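Local coordinates for OmpT protein (Vibrio cholerae serotype O1, PDB 6EHD), which probably forms a water-filled beta-barrel diffusion pore in the outer membrane through which small solutes pass non-specifically, at residues V68-I72 / F84-W88; Q146-Y152 / G166-K172; D7-V11 / V40-T45. The protein carries 1 engineered substitution. One frame throughout, in Å; residues are numbered along the deposited sequence.

Contact 1 of 3, residues V68-I72 / F84-W88; sequences VRNHI and FGKQW. With C8E ((hydroxyethyloxy)tri(ethyloxy)octane), chain D.
The side-chain amide of Asn-70 overlaps the indole of Trp-88: ND2 stands 3.4 Å above the centre of one ring face, the planes 46° apart, so the amide slants over the ring. An asparagine suits the place because its short amide can use both ends while it lies there. Its CG is anti to its carbonyl carbon (chi1 -90°), which turns ND2 back to give a hydrogen bond of 2.8 Å to Arg-69 O. OD1 takes a proton from a water that also accepts from the backbone N of Trp-88. A second water, in the indole plane at its edge, accepts from Trp-88 NE1 and Arg-69 NH1. Trp-88 CZ2 lies over one face of the Arg-69 guanidinium, near its rim, 3.6 Å from NH1; the planes are 62° apart, so this is no stack.

Lys-86 lies on the same face of the sheet as His-71. Fully extended, it passes along the backbone of 68-69, and NZ gives a 2.8 Å hydrogen bond to Val-68 O. His-71 and Lys-86 form an antiparallel hydrogen-bonded pair, His-71 N 2.9 Å from Lys-86 O. Gly-85 follows opposite Ile-72, its backbone angles by themselves demanding glycine. Detergent atom O9 lies over one face of the His-71 ring and C1 over one face of the Phe-84 ring.

Arg-69 and Asn-70 stand against the single Glu-57 of strand 50-59, a classic beta bulge. At Gly-85 and Lys-86 the chain bends away from barrel strand 80-84 toward 87-88 and helix 90-94, consistent with the loop that folds into the pore in porins. Two waters and the carbonyls of Val-68 and Arg-69 thus hold the polar ends, and Trp-88 NE1 shares its water with Arg-69, whose charge is probably balanced by its salt bridges to Glu-57 and Asp-303.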
loop_
_atom_site.group_PDB
_atom_site.type_symbol
_atom_site.label_atom_id
_atom_site.label_comp_id
_atom_site.label_asym_id
_atom_site.label_seq_id
_atom_site.Cartn_x
_atom_site.Cartn_y
_atom_site.Cartn_z
ATOM N N VAL A 68 7.288 -3.635 -16.547
ATOM C CA VAL A 68 6.447 -2.424 -16.404
ATOM C C VAL A 68 5.726 -2.425 -15.059
ATOM O O VAL A 68 4.997 -3.397 -14.729
ATOM C CB VAL A 68 5.370 -2.389 -17.522
ATOM C CG1 VAL A 68 4.491 -1.145 -17.331
ATOM C CG2 VAL A 68 6.085 -2.315 -18.874
ATOM N N ARG A 69 5.935 -1.377 -14.251
ATOM C CA ARG A 69 5.236 -1.304 -12.922
ATOM C C ARG A 69 3.866 -0.627 -13.050
ATOM O O ARG A 69 2.874 -1.084 -12.448
ATOM C CB ARG A 69 6.087 -0.519 -11.849
ATOM C CG ARG A 69 7.151 -1.419 -11.198
ATOM C CD ARG A 69 8.163 -0.543 -10.411
ATOM N NE ARG A 69 7.614 0.260 -9.316
ATOM C CZ ARG A 69 7.395 -0.157 -8.073
ATOM N NH1 ARG A 69 6.947 0.695 -7.178
ATOM N NH2 ARG A 69 7.597 -1.395 -7.709
ATOM N N ASN A 70 3.863 0.516 -13.755
ATOM C CA ASN A 70 2.618 1.298 -14.056
ATOM C C ASN A 70 2.688 1.747 -15.505
ATOM O O ASN A 70 3.785 2.051 -15.999
ATOM C CB ASN A 70 2.565 2.576 -13.214
ATOM C CG ASN A 70 1.839 2.384 -11.813
ATOM O OD1 ASN A 70 1.467 3.371 -11.233
ATOM N ND2 ASN A 70 1.607 1.167 -11.342
ATOM N N HIS A 71 1.501 1.935 -16.131
ATOM C CA HIS A 71 1.406 2.481 -17.511
ATOM C C HIS A 71 0.017 3.155 -17.626
ATOM O O HIS A 71 -1.014 2.484 -17.513
ATOM C CB HIS A 71 1.572 1.308 -18.506
ATOM C CG HIS A 71 1.629 1.721 -19.951
ATOM N ND1 HIS A 71 1.715 0.805 -20.987
ATOM C CD2 HIS A 71 1.576 2.940 -20.542
ATOM C CE1 HIS A 71 1.717 1.440 -22.147
ATOM N NE2 HIS A 71 1.662 2.739 -21.909
ATOM N N ILE A 72 0.037 4.469 -17.757
ATOM C CA ILE A 72 -1.142 5.296 -17.510
ATOM C C ILE A 72 -1.360 6.293 -18.657
ATOM O O ILE A 72 -0.419 6.985 -19.091
ATOM C CB ILE A 72 -0.961 6.097 -16.169
ATOM C CG1 ILE A 72 -0.704 5.144 -15.010
ATOM C CG2 ILE A 72 -2.205 6.870 -15.812
ATOM C CD1 ILE A 72 -0.370 5.812 -13.652
ATOM N N PHE A 84 -6.431 5.754 -16.904
ATOM C CA PHE A 84 -6.616 4.386 -17.459
ATOM C C PHE A 84 -5.309 3.634 -17.591
ATOM O O PHE A 84 -4.302 4.203 -18.094
ATOM C CB PHE A 84 -7.255 4.496 -18.957
ATOM C CG PHE A 84 -8.550 5.314 -19.036
ATOM C CD1 PHE A 84 -8.522 6.688 -19.104
ATOM C CD2 PHE A 84 -9.768 4.688 -19.076
ATOM C CE1 PHE A 84 -9.688 7.418 -19.123
ATOM C CE2 PHE A 84 -10.967 5.421 -19.107
ATOM C CZ PHE A 84 -10.922 6.772 -19.099
ATOM N N GLY A 85 -5.375 2.317 -17.335
ATOM C CA GLY A 85 -4.253 1.358 -17.573
ATOM C C GLY A 85 -3.790 0.604 -16.307
ATOM O O GLY A 85 -4.591 0.361 -15.401
ATOM N N LYS A 86 -2.507 0.258 -16.237
ATOM C CA LYS A 86 -1.931 -0.631 -15.172
ATOM C C LYS A 86 -1.508 0.323 -14.029
ATOM O O LYS A 86 -0.610 1.179 -14.220
ATOM C CB LYS A 86 -0.718 -1.380 -15.700
ATOM C CG LYS A 86 -0.089 -2.289 -14.667
ATOM C CD LYS A 86 1.109 -3.091 -15.186
ATOM C CE LYS A 86 1.403 -4.211 -14.171
ATOM N NZ LYS A 86 2.636 -4.961 -14.488
ATOM N N GLN A 87 -2.192 0.208 -12.858
ATOM C CA GLN A 87 -2.088 1.213 -11.794
ATOM C C GLN A 87 -2.108 0.562 -10.402
ATOM O O GLN A 87 -2.700 -0.520 -10.215
ATOM C CB GLN A 87 -3.323 2.178 -11.907
ATOM C CG GLN A 87 -3.306 3.022 -13.180
ATOM C CD GLN A 87 -4.512 3.857 -13.400
ATOM O OE1 GLN A 87 -4.541 5.058 -13.019
ATOM N NE2 GLN A 87 -5.564 3.250 -14.087
ATOM N N TRP A 88 -1.590 1.276 -9.417
ATOM C CA TRP A 88 -1.836 0.860 -7.990
ATOM C C TRP A 88 -3.342 1.027 -7.673
ATOM O O TRP A 88 -3.991 1.927 -8.297
ATOM C CB TRP A 88 -0.977 1.640 -7.010
ATOM C CG TRP A 88 0.493 1.646 -7.324
ATOM C CD1 TRP A 88 1.259 2.765 -7.491
ATOM C CD2 TRP A 88 1.303 0.544 -7.703
ATOM N NE1 TRP A 88 2.515 2.412 -7.860
ATOM C CE2 TRP A 88 2.572 1.050 -7.997
ATOM C CE3 TRP A 88 1.079 -0.852 -7.830
ATOM C CZ2 TRP A 88 3.631 0.228 -8.414
ATOM C CZ3 TRP A 88 2.140 -1.676 -8.224
ATOM C CH2 TRP A 88 3.394 -1.130 -8.510
HETATM C C1 C8E D . -8.651 6.776 -23.453
HETATM C C2 C8E D . -7.827 5.500 -23.604
HETATM C C3 C8E D . -8.625 4.196 -23.583
HETATM C C4 C8E D . -8.071 3.093 -22.653
HETATM C C5 C8E D . -6.993 2.190 -23.259
HETATM C C6 C8E D . -5.913 1.724 -22.256
HETATM C C7 C8E D . -4.782 2.738 -21.989
HETATM C C8 C8E D . -3.366 2.203 -22.115
HETATM O O9 C8E D . -2.685 2.213 -20.844
HETATM O O HOH W 1 5.319 3.216 -7.869
HETATM O O HOH W 2 -0.883 4.076 -10.003
#

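Contact 2 of 3, residues Q146-Y152 / G166-K172; sequences QELAELY and GGQNRDK
Gln-146 bridges two residues of 166-172 with its amide. OE1 accepts from Asn-169 ND2 at 2.9 Å, the donor standing above the Gln-146 carbonyl plane, while NE2 gives a bond of 3.0 Å to the anti side of Asp-171 OD2; Asp-171 OD1 accepts from Ala-173 N. With CG opposite its backbone N (chi1 179°), Asn-169 swings its amide across to the other strand, where ND2 meets Glu-147 O at 3.0 Å, tilted from the carbonyl plane; Arg-170 N reaches that oxygen from the opposite face. One primary amide can serve two acceptors, which suits an asparagine to this place.

Backbone pairing joins Glu-147 with Arg-170, Ala-149 with Gln-168 and Leu-151 with Gly-166, hydrogen-bonded pairs of the antiparallel hairpin 147-157/160-171 in the porin barrel wall. A side chain on Gly-167 would clash with Ala-149 O, and the backbone angles of Gly-166 call for glycine. Tyr-152 lays a ring face over Gly-166 N; its hydroxyl bonds Tyr-215.

Charges gather where Glu-147 and Arg-170 lie side by side. A water links Glu-147 OE1 to Arg-170 NH1, and Glu-147 OE2 makes a long salt bridge to Lys-172 NZ at 3.9 Å. Arg-170 has its firmer ion pair with Asp-191, and Lys-172 NZ also bonds Asn-143.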
loop_
_atom_site.group_PDB
_atom_site.type_symbol
_atom_site.label_atom_id
_atom_site.label_comp_id
_atom_site.label_asym_id
_atom_site.label_seq_id
_atom_site.Cartn_x
_atom_site.Cartn_y
_atom_site.Cartn_z
ATOM N N GLN A 146 -8.907 -9.962 -11.686
ATOM C CA GLN A 146 -9.883 -9.831 -10.570
ATOM C C GLN A 146 -10.978 -8.809 -10.788
ATOM O O GLN A 146 -10.835 -7.840 -11.584
ATOM C CB GLN A 146 -9.091 -9.506 -9.278
ATOM C CG GLN A 146 -8.083 -10.567 -8.859
ATOM C CD GLN A 146 -7.203 -10.121 -7.667
ATOM O OE1 GLN A 146 -7.217 -8.936 -7.295
ATOM N NE2 GLN A 146 -6.440 -11.063 -7.074
ATOM N N GLU A 147 -12.087 -8.955 -10.059
ATOM C CA GLU A 147 -13.055 -7.868 -9.925
ATOM C C GLU A 147 -12.581 -6.866 -8.835
ATOM O O GLU A 147 -12.089 -7.325 -7.776
ATOM C CB GLU A 147 -14.444 -8.371 -9.505
ATOM C CG GLU A 147 -15.027 -9.467 -10.444
ATOM C CD GLU A 147 -16.417 -9.959 -10.036
ATOM O OE1 GLU A 147 -17.071 -9.395 -9.122
ATOM O OE2 GLU A 147 -16.856 -10.952 -10.627
ATOM N N LEU A 148 -12.838 -5.590 -9.053
ATOM C CA LEU A 148 -12.476 -4.505 -8.089
ATOM C C LEU A 148 -13.361 -3.287 -8.248
ATOM O O LEU A 148 -13.581 -2.764 -9.348
ATOM C CB LEU A 148 -10.992 -4.115 -8.274
ATOM C CG LEU A 148 -10.383 -3.036 -7.379
ATOM C CD1 LEU A 148 -10.233 -3.568 -5.959
ATOM C CD2 LEU A 148 -9.055 -2.586 -7.909
ATOM N N ALA A 149 -13.827 -2.779 -7.112
ATOM C CA ALA A 149 -14.539 -1.554 -7.071
ATOM C C ALA A 149 -14.258 -0.878 -5.683
ATOM O O ALA A 149 -14.438 -1.542 -4.632
ATOM C CB ALA A 149 -16.053 -1.797 -7.247
ATOM N N GLU A 150 -13.916 0.416 -5.723
ATOM C CA GLU A 150 -13.490 1.159 -4.513
ATOM C C GLU A 150 -13.959 2.597 -4.516
ATOM O O GLU A 150 -14.037 3.212 -5.573
ATOM C CB GLU A 150 -11.912 1.141 -4.429
ATOM C CG GLU A 150 -11.331 -0.266 -4.349
ATOM C CD GLU A 150 -9.807 -0.305 -4.045
ATOM O OE1 GLU A 150 -9.089 0.547 -4.676
ATOM O OE2 GLU A 150 -9.380 -1.184 -3.258
ATOM N N LEU A 151 -14.206 3.166 -3.316
ATOM C CA LEU A 151 -14.604 4.568 -3.139
ATOM C C LEU A 151 -14.155 5.056 -1.789
ATOM O O LEU A 151 -14.433 4.357 -0.782
ATOM C CB LEU A 151 -16.157 4.720 -3.231
ATOM C CG LEU A 151 -16.760 6.084 -2.862
ATOM C CD1 LEU A 151 -16.342 7.094 -3.851
ATOM C CD2 LEU A 151 -18.315 6.064 -2.830
ATOM N N TYR A 152 -13.459 6.194 -1.782
ATOM C CA TYR A 152 -12.973 6.871 -0.558
ATOM C C TYR A 152 -13.329 8.375 -0.630
ATOM O O TYR A 152 -13.288 8.994 -1.738
ATOM C CB TYR A 152 -11.432 6.659 -0.393
ATOM C CG TYR A 152 -11.019 5.239 -0.083
ATOM C CD1 TYR A 152 -10.891 4.261 -1.066
ATOM C CD2 TYR A 152 -10.699 4.849 1.229
ATOM C CE1 TYR A 152 -10.532 2.957 -0.755
ATOM C CE2 TYR A 152 -10.274 3.571 1.531
ATOM C CZ TYR A 152 -10.213 2.612 0.558
ATOM O OH TYR A 152 -9.841 1.292 0.901
ATOM N N GLY A 166 -13.719 2.341 1.255
ATOM C CA GLY A 166 -13.447 0.948 1.097
ATOM C C GLY A 166 -13.936 0.402 -0.217
ATOM O O GLY A 166 -13.948 1.096 -1.240
ATOM N N GLY A 167 -14.214 -0.885 -0.211
ATOM C CA GLY A 167 -14.508 -1.590 -1.453
ATOM C C GLY A 167 -14.619 -3.100 -1.376
ATOM O O GLY A 167 -14.764 -3.692 -0.294
ATOM N N GLN A 168 -14.632 -3.696 -2.579
ATOM C CA GLN A 168 -14.709 -5.123 -2.768
ATOM C C GLN A 168 -13.823 -5.648 -3.861
ATOM O O GLN A 168 -13.749 -5.035 -4.937
ATOM C CB GLN A 168 -16.239 -5.522 -3.030
ATOM C CG GLN A 168 -16.400 -7.027 -2.896
ATOM C CD GLN A 168 -17.883 -7.414 -2.968
ATOM O OE1 GLN A 168 -18.609 -7.546 -1.921
ATOM N NE2 GLN A 168 -18.358 -7.458 -4.167
ATOM N N ASN A 169 -13.109 -6.749 -3.589
ATOM C CA ASN A 169 -12.093 -7.327 -4.481
ATOM C C ASN A 169 -12.366 -8.857 -4.532
ATOM O O ASN A 169 -12.478 -9.493 -3.488
ATOM C CB ASN A 169 -10.683 -7.021 -3.962
ATOM C CG ASN A 169 -9.531 -7.584 -4.781
ATOM O OD1 ASN A 169 -8.498 -7.882 -4.169
ATOM N ND2 ASN A 169 -9.615 -7.639 -6.183
ATOM N N ARG A 170 -12.575 -9.399 -5.742
ATOM C CA ARG A 170 -12.904 -10.860 -5.909
ATOM C C ARG A 170 -11.923 -11.534 -6.809
ATOM O O ARG A 170 -11.619 -11.008 -7.884
ATOM C CB ARG A 170 -14.327 -11.058 -6.504
ATOM C CG ARG A 170 -14.782 -12.535 -6.499
ATOM C CD ARG A 170 -16.289 -12.662 -6.771
ATOM N NE ARG A 170 -16.659 -14.070 -7.000
ATOM C CZ ARG A 170 -17.858 -14.462 -7.445
ATOM N NH1 ARG A 170 -18.824 -13.571 -7.728
ATOM N NH2 ARG A 170 -18.101 -15.757 -7.611
ATOM N N ASP A 171 -11.417 -12.696 -6.388
ATOM C CA ASP A 171 -10.544 -13.507 -7.215
ATOM C C ASP A 171 -11.158 -14.941 -7.293
ATOM O O ASP A 171 -11.199 -15.666 -6.284
ATOM C CB ASP A 171 -9.150 -13.617 -6.655
ATOM C CG ASP A 171 -8.171 -14.332 -7.650
ATOM O OD1 ASP A 171 -8.545 -15.329 -8.283
ATOM O OD2 ASP A 171 -7.041 -13.884 -7.822
ATOM N N LYS A 172 -11.590 -15.323 -8.489
ATOM C CA LYS A 172 -12.342 -16.587 -8.671
ATOM C C LYS A 172 -11.461 -17.828 -8.640
ATOM O O LYS A 172 -11.989 -18.916 -8.527
ATOM C CB LYS A 172 -13.163 -16.530 -9.969
ATOM C CG LYS A 172 -14.398 -15.652 -9.857
ATOM C CD LYS A 172 -14.993 -15.364 -11.235
ATOM C CE LYS A 172 -16.230 -14.516 -11.120
ATOM N NZ LYS A 172 -16.965 -14.420 -12.418
HETATM O O HOH W 3 -19.202 -10.663 -7.497
#

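Contact 3 of 3, residues D7-V11 / V40-T45; sequences DAGTV and VDANYT
Strands 9-11 and 40-45 run antiparallel, their axes 4.8 Å apart at 178°, with Thr-10 and Asn-43 as the hydrogen-bonded pair: Thr-10 N gives to Asn-43 O and Asn-43 N to Thr-10 O, each at 3.0 Å. A longer bond of 3.2 Å, from Thr-45 N to Ala-8 O, extends the pairing past the strand's first residue.

On one face, Val-11 CG1 meets Val-40 CG2 at 3.6 Å, and each of these methyls stands anti to its own backbone N. Val-11 CG2 also approaches Ala-42 CB, whose small methyl fits beside the branched valine. Further along the same face, Tyr-44 turns its ring back across the strand, bringing CD1 to 3.7 Å from Gly-9 CA. Glycine suits that spot, since a CB would sit tightly against the ring. The ring also passes Ala-8, whose CB lies 4.2 Å from Tyr-44 CE1.

The other face is polar. Thr-10 turns OG1 between its backbone N and carbonyl carbon (chi1 46°), placing the hydroxyl beside Asn-43 CB and 3.1 Å from a water, which accepts from Asn-43 ND2. The same amide makes a weak bond to Asp-41 OD1, whose firmer partner is Gln-53.

Thr-10 adjoins Asp-12 and Val-11 adjoins Phe-13, residues that bind calcium in a structure of this protein, though none is bound here. This piece of barrel wall thus separates apolar from hydrated chemistry by face.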
loop_
_atom_site.group_PDB
_atom_site.type_symbol
_atom_site.label_atom_id
_atom_site.label_comp_id
_atom_site.label_asym_id
_atom_site.label_seq_id
_atom_site.Cartn_x
_atom_site.Cartn_y
_atom_site.Cartn_z
ATOM N N ASP A 7 7.201 23.808 -21.046
ATOM C CA ASP A 7 6.449 24.964 -21.671
ATOM C C ASP A 7 4.931 24.898 -21.254
ATOM O O ASP A 7 4.633 24.997 -20.065
ATOM C CB ASP A 7 6.636 25.031 -23.214
ATOM C CG ASP A 7 5.980 26.284 -23.861
ATOM O OD1 ASP A 7 5.687 27.261 -23.135
ATOM O OD2 ASP A 7 5.737 26.278 -25.094
ATOM N N ALA A 8 3.989 24.764 -22.203
ATOM C CA ALA A 8 2.671 24.189 -21.930
ATOM C C ALA A 8 2.785 22.649 -21.777
ATOM O O ALA A 8 1.872 21.998 -21.210
ATOM C CB ALA A 8 1.710 24.518 -23.062
ATOM N N GLY A 9 3.873 22.068 -22.315
ATOM C CA GLY A 9 4.204 20.639 -22.129
ATOM C C GLY A 9 5.441 20.444 -21.239
ATOM O O GLY A 9 6.348 21.269 -21.295
ATOM N N THR A 10 5.471 19.373 -20.436
ATOM C CA THR A 10 6.674 18.951 -19.637
ATOM C C THR A 10 6.883 17.464 -19.735
ATOM O O THR A 10 5.905 16.673 -19.741
ATOM C CB THR A 10 6.483 19.324 -18.159
ATOM O OG1 THR A 10 5.163 18.921 -17.747
ATOM C CG2 THR A 10 6.604 20.820 -17.957
ATOM N N VAL A 11 8.146 17.035 -19.858
ATOM C CA VAL A 11 8.483 15.648 -19.872
ATOM C C VAL A 11 9.489 15.502 -18.640
ATOM O O VAL A 11 10.481 16.221 -18.614
ATOM C CB VAL A 11 9.067 15.206 -21.203
ATOM C CG1 VAL A 11 9.424 13.738 -21.185
ATOM C CG2 VAL A 11 8.028 15.382 -22.345
ATOM N N VAL A 40 9.018 7.894 -16.869
ATOM C CA VAL A 40 8.808 9.181 -17.506
ATOM C C VAL A 40 7.342 9.563 -17.351
ATOM O O VAL A 40 6.465 8.679 -17.442
ATOM C CB VAL A 40 9.250 9.137 -18.973
ATOM C CG1 VAL A 40 8.586 8.023 -19.727
ATOM C CG2 VAL A 40 9.027 10.459 -19.674
ATOM N N ASP A 41 7.138 10.818 -16.993
ATOM C CA ASP A 41 5.841 11.462 -16.724
ATOM C C ASP A 41 5.715 12.695 -17.640
ATOM O O ASP A 41 6.358 13.757 -17.427
ATOM C CB ASP A 41 5.744 11.878 -15.253
ATOM C CG ASP A 41 4.334 12.317 -14.854
ATOM O OD1 ASP A 41 3.345 12.124 -15.616
ATOM O OD2 ASP A 41 4.167 12.846 -13.745
ATOM N N ALA A 42 4.866 12.568 -18.676
ATOM C CA ALA A 42 4.621 13.646 -19.646
ATOM C C ALA A 42 3.217 14.293 -19.434
ATOM O O ALA A 42 2.236 13.565 -19.253
ATOM C CB ALA A 42 4.739 13.067 -21.057
ATOM N N ASN A 43 3.169 15.614 -19.338
ATOM C CA ASN A 43 1.939 16.386 -19.084
ATOM C C ASN A 43 1.797 17.481 -20.141
ATOM O O ASN A 43 2.792 18.093 -20.569
ATOM C CB ASN A 43 1.855 16.970 -17.650
ATOM C CG ASN A 43 1.708 15.845 -16.595
ATOM O OD1 ASN A 43 0.577 15.397 -16.304
ATOM N ND2 ASN A 43 2.854 15.274 -16.131
ATOM N N TYR A 44 0.559 17.706 -20.585
ATOM C CA TYR A 44 0.311 18.769 -21.534
ATOM C C TYR A 44 -1.030 19.423 -21.228
ATOM O O TYR A 44 -2.046 18.736 -21.182
ATOM C CB TYR A 44 0.376 18.183 -22.969
ATOM C CG TYR A 44 0.247 19.274 -24.017
ATOM C CD1 TYR A 44 1.373 19.974 -24.466
ATOM C CD2 TYR A 44 -1.002 19.643 -24.535
ATOM C CE1 TYR A 44 1.251 21.013 -25.414
ATOM C CE2 TYR A 44 -1.136 20.682 -25.479
ATOM C CZ TYR A 44 -0.015 21.359 -25.925
ATOM O OH TYR A 44 -0.143 22.362 -26.870
ATOM N N THR A 45 -1.030 20.737 -21.044
ATOM C CA THR A 45 -2.224 21.519 -20.788
ATOM C C THR A 45 -2.783 22.031 -22.121
ATOM O O THR A 45 -2.107 22.745 -22.867
ATOM C CB THR A 45 -1.862 22.724 -19.853
ATOM O OG1 THR A 45 -1.429 22.217 -18.608
ATOM C CG2 THR A 45 -3.043 23.617 -19.552
HETATM O O HOH W 4 5.638 16.066 -16.632
#

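Along the chain contact 3 closes first, then contact 1, then contact 2, and all three reach the antiparallel barrel wall, though 87-88 pairs with 117-118 apart from it. Contacts 2 and 3 each join the neighbouring strands of one hairpin, 147-157 with 160-171 and 9-24 with 30-47. Contact 1 instead sits where strand 67-77 meets the chain leaving strand 80-84. Its centre is about 17 Å from that of contact 2 and about 18 Å from that of contact 3, whereas the centres of contacts 2 and 3 are about 32 Å apart. Helix 90-94 touches Glu-150 and Tyr-152, so the chain leaving at contact 1 packs against the inner side of contact 2's strands before rejoining the wall at 121-128.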